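Local structure of putative SAM-dependent O-methyltranferase (Podospora anserina, 4YMH) at residues Val95-Ser100 / Asn129-Leu134. The protein binds S-adenosylmethionine and its product S-adenosylhomocysteine, and probably works as a cation-dependent O-methyltransferase of the class I Rossmann-like fold. Residues are numbered along the deposited sequence; the frame is centred on the assembly and turned at random.
Sequences VTLEYS and NTLKTL. With SAH (S-adenosyl-L-homocysteine), chain E.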
loop_
_atom_site.group_PDB
_atom_site.type_symbol
_atom_site.label_atom_id
_atom_site.label_comp_id
_atom_site.label_asym_id
_atom_site.label_seq_id
_atom_site.Cartn_x
_atom_site.Cartn_y
_atom_site.Cartn_z
ATOM N N VAL A 95 21.861 -2.663 -2.567
ATOM C CA VAL A 95 22.484 -3.972 -2.613
ATOM C C VAL A 95 21.449 -4.941 -3.158
ATOM O O VAL A 95 20.316 -4.983 -2.681
ATOM C CB VAL A 95 22.966 -4.434 -1.218
ATOM C CG1 VAL A 95 23.478 -5.879 -1.269
ATOM C CG2 VAL A 95 24.028 -3.481 -0.684
ATOM N N THR A 96 21.805 -5.692 -4.186
ATOM C CA THR A 96 20.838 -6.627 -4.717
ATOM C C THR A 96 21.473 -8.004 -4.846
ATOM O O THR A 96 22.627 -8.138 -5.271
ATOM C CB THR A 96 20.248 -6.120 -6.060
ATOM O OG1 THR A 96 19.330 -7.091 -6.577
ATOM C CG2 THR A 96 21.341 -5.823 -7.082
ATOM N N LEU A 97 20.730 -9.027 -4.421
ATOM C CA LEU A 97 21.260 -10.388 -4.359
ATOM C C LEU A 97 20.690 -11.263 -5.466
ATOM O O LEU A 97 19.480 -11.255 -5.691
ATOM C CB LEU A 97 20.948 -11.027 -3.004
ATOM C CG LEU A 97 21.374 -10.268 -1.752
ATOM C CD1 LEU A 97 21.058 -11.101 -0.526
ATOM C CD2 LEU A 97 22.866 -9.936 -1.812
ATOM N N GLU A 98 21.542 -12.039 -6.138
ATOM C CA GLU A 98 21.044 -12.875 -7.235
ATOM C C GLU A 98 21.882 -14.137 -7.400
ATOM O O GLU A 98 23.102 -14.081 -7.256
ATOM C CB GLU A 98 21.029 -12.070 -8.546
ATOM C CG GLU A 98 20.690 -12.889 -9.788
ATOM C CD GLU A 98 19.290 -13.498 -9.750
ATOM O OE1 GLU A 98 18.316 -12.762 -9.458
ATOM O OE2 GLU A 98 19.157 -14.718 -10.023
ATOM N N TYR A 99 21.277 -15.250 -7.755
ATOM C CA TYR A 99 22.045 -16.482 -7.946
ATOM C C TYR A 99 22.147 -17.028 -9.351
ATOM O O TYR A 99 22.983 -17.817 -9.625
ATOM C CB TYR A 99 21.592 -17.579 -6.988
ATOM C CG TYR A 99 20.455 -18.423 -7.443
ATOM C CD1 TYR A 99 20.406 -19.767 -7.128
ATOM C CD2 TYR A 99 19.403 -17.890 -8.134
ATOM C CE1 TYR A 99 19.335 -20.541 -7.498
ATOM C CE2 TYR A 99 18.342 -18.659 -8.528
ATOM C CZ TYR A 99 18.306 -19.978 -8.213
ATOM O OH TYR A 99 17.237 -20.764 -8.595
ATOM N N SER A 100 21.291 -16.601 -10.230
ATOM C CA SER A 100 21.321 -17.153 -11.589
ATOM C C SER A 100 22.381 -16.495 -12.476
ATOM O O SER A 100 22.301 -15.298 -12.736
ATOM C CB SER A 100 19.950 -17.005 -12.253
ATOM O OG SER A 100 20.049 -17.177 -13.656
ATOM N N ASN A 129 22.925 -17.829 1.855
ATOM C CA ASN A 129 24.250 -17.628 2.454
ATOM C C ASN A 129 24.777 -16.190 2.384
ATOM O O ASN A 129 25.307 -15.684 3.365
ATOM C CB ASN A 129 25.289 -18.557 1.826
ATOM C CG ASN A 129 24.776 -19.974 1.647
ATOM O OD1 ASN A 129 24.513 -20.675 2.625
ATOM N ND2 ASN A 129 24.716 -20.433 0.405
ATOM N N THR A 130 24.621 -15.518 1.247
ATOM C CA THR A 130 25.202 -14.172 1.116
ATOM C C THR A 130 24.511 -13.158 2.020
ATOM O O THR A 130 25.167 -12.265 2.541
ATOM C CB THR A 130 25.165 -13.657 -0.338
ATOM O OG1 THR A 130 23.813 -13.585 -0.787
ATOM C CG2 THR A 130 25.954 -14.597 -1.258
ATOM N N LEU A 131 23.203 -13.305 2.228
ATOM C CA LEU A 131 22.459 -12.393 3.108
ATOM C C LEU A 131 23.089 -12.344 4.504
ATOM O O LEU A 131 23.168 -11.281 5.114
ATOM C CB LEU A 131 20.983 -12.805 3.210
ATOM C CG LEU A 131 20.075 -12.043 4.187
ATOM C CD1 LEU A 131 19.910 -10.586 3.762
ATOM C CD2 LEU A 131 18.706 -12.729 4.288
ATOM N N LYS A 132 23.572 -13.482 4.995
ATOM C CA LYS A 132 24.215 -13.528 6.312
ATOM C C LYS A 132 25.538 -12.763 6.360
ATOM O O LYS A 132 25.989 -12.362 7.434
ATOM C CB LYS A 132 24.454 -14.975 6.747
ATOM C CG LYS A 132 23.176 -15.757 6.962
ATOM C CD LYS A 132 23.452 -17.198 7.356
ATOM C CE LYS A 132 22.146 -17.975 7.392
ATOM N NZ LYS A 132 22.306 -19.329 7.975
ATOM N N THR A 133 26.156 -12.554 5.203
ATOM C CA THR A 133 27.445 -11.867 5.155
ATOM C C THR A 133 27.300 -10.350 5.148
ATOM O O THR A 133 28.279 -9.634 5.324
ATOM C CB THR A 133 28.249 -12.249 3.912
ATOM O OG1 THR A 133 27.591 -11.722 2.754
ATOM C CG2 THR A 133 28.366 -13.748 3.798
ATOM N N LEU A 134 26.089 -9.857 4.921
ATOM C CA LEU A 134 25.889 -8.413 4.857
ATOM C C LEU A 134 26.108 -7.752 6.217
ATOM O O LEU A 134 25.855 -8.359 7.256
ATOM C CB LEU A 134 24.499 -8.097 4.331
ATOM C CG LEU A 134 24.202 -8.612 2.922
ATOM C CD1 LEU A 134 22.865 -8.080 2.442
ATOM C CD2 LEU A 134 25.340 -8.249 1.953
HETATM N N SAH E . 12.875 -8.320 -8.500
HETATM C CA SAH E . 12.745 -8.571 -9.908
HETATM C CB SAH E . 12.268 -9.994 -10.183
HETATM C CG SAH E . 12.846 -11.106 -9.313
HETATM S SD SAH E . 12.326 -12.680 -9.886
HETATM C C SAH E . 11.778 -7.610 -10.545
HETATM O O SAH E . 11.823 -7.413 -11.736
HETATM O OXT SAH E . 10.951 -7.047 -9.843
HETATM C "C5'" SAH E . 13.168 -13.649 -8.704
HETATM C "C4'" SAH E . 14.675 -13.722 -8.901
HETATM O "O4'" SAH E . 15.264 -14.364 -7.786
HETATM C "C3'" SAH E . 15.070 -14.549 -10.101
HETATM O "O3'" SAH E . 15.930 -13.827 -10.949
HETATM C "C2'" SAH E . 15.786 -15.741 -9.521
HETATM O "O2'" SAH E . 16.779 -16.254 -10.351
HETATM C "C1'" SAH E . 16.291 -15.232 -8.193
HETATM N N9 SAH E . 16.472 -16.287 -7.186
HETATM C C8 SAH E . 15.728 -17.360 -6.990
HETATM N N7 SAH E . 16.193 -18.080 -5.984
HETATM C C5 SAH E . 17.250 -17.462 -5.516
HETATM C C6 SAH E . 18.214 -17.680 -4.440
HETATM N N6 SAH E . 18.090 -18.750 -3.688
HETATM N N1 SAH E . 19.184 -16.789 -4.250
HETATM C C2 SAH E . 19.269 -15.713 -5.023
HETATM N N3 SAH E . 18.435 -15.441 -6.008
HETATM C C4 SAH E . 17.423 -16.268 -6.297
HETATM O O HOH W 1 23.421 -13.263 -3.800
#
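Leu97 on strand 93-98 faces Thr130 on helix 127-133 with their CA atoms 7.7 Å apart, and farther back the strand diverges to 9.3 Å between the CA atoms of Val95 and Leu134. No direct hydrogen bond joins the two segments. Leu97 does most of the touching: its CD1 lies 3.7 Å from Thr130 OG1 and 4.1 Å from Leu131 CB, while CD2 also rests against that hydroxyl. Leu97 and Thr130 run alongside each other, pointing opposite ways. A chi1 of 61° swings Thr130 OG1 over its own backbone, where it meets both Leu97 methyls and donates to a water. That water also accepts a weak bond from Glu98 N, a polar bridge from strand to helix. Val95 CG1 meets Leu134 CD1 at 4.4 Å, and Leu70 of strand 68-72 packs against both as well as Leu97 and Leu131.

At the strand's C-terminal end Glu98 turns from the helix and grips the ribose: OE1 accepts from SAH O3' (3.0 Å) and OE2 from SAH O2' (2.8 Å). OE2 uses its anti lone pair for Ser100 N, and OE1 also accepts from Tyr75 N. An alanine here removes both oxygens and would probably leave the ribose hydroxyls and these two N-H groups without their acceptor. Tyr99 lays one ring face over the adenine; SAH C5 lies 3.3 Å above the Tyr99 ring plane, displaced toward its rim. As in other class I methyltransferases, an acidic residue ending the second strand holds the ribose diol; here apolar packing and one water tie that strand to the helix whose Ala127 and Glu128 also bind the cofactor.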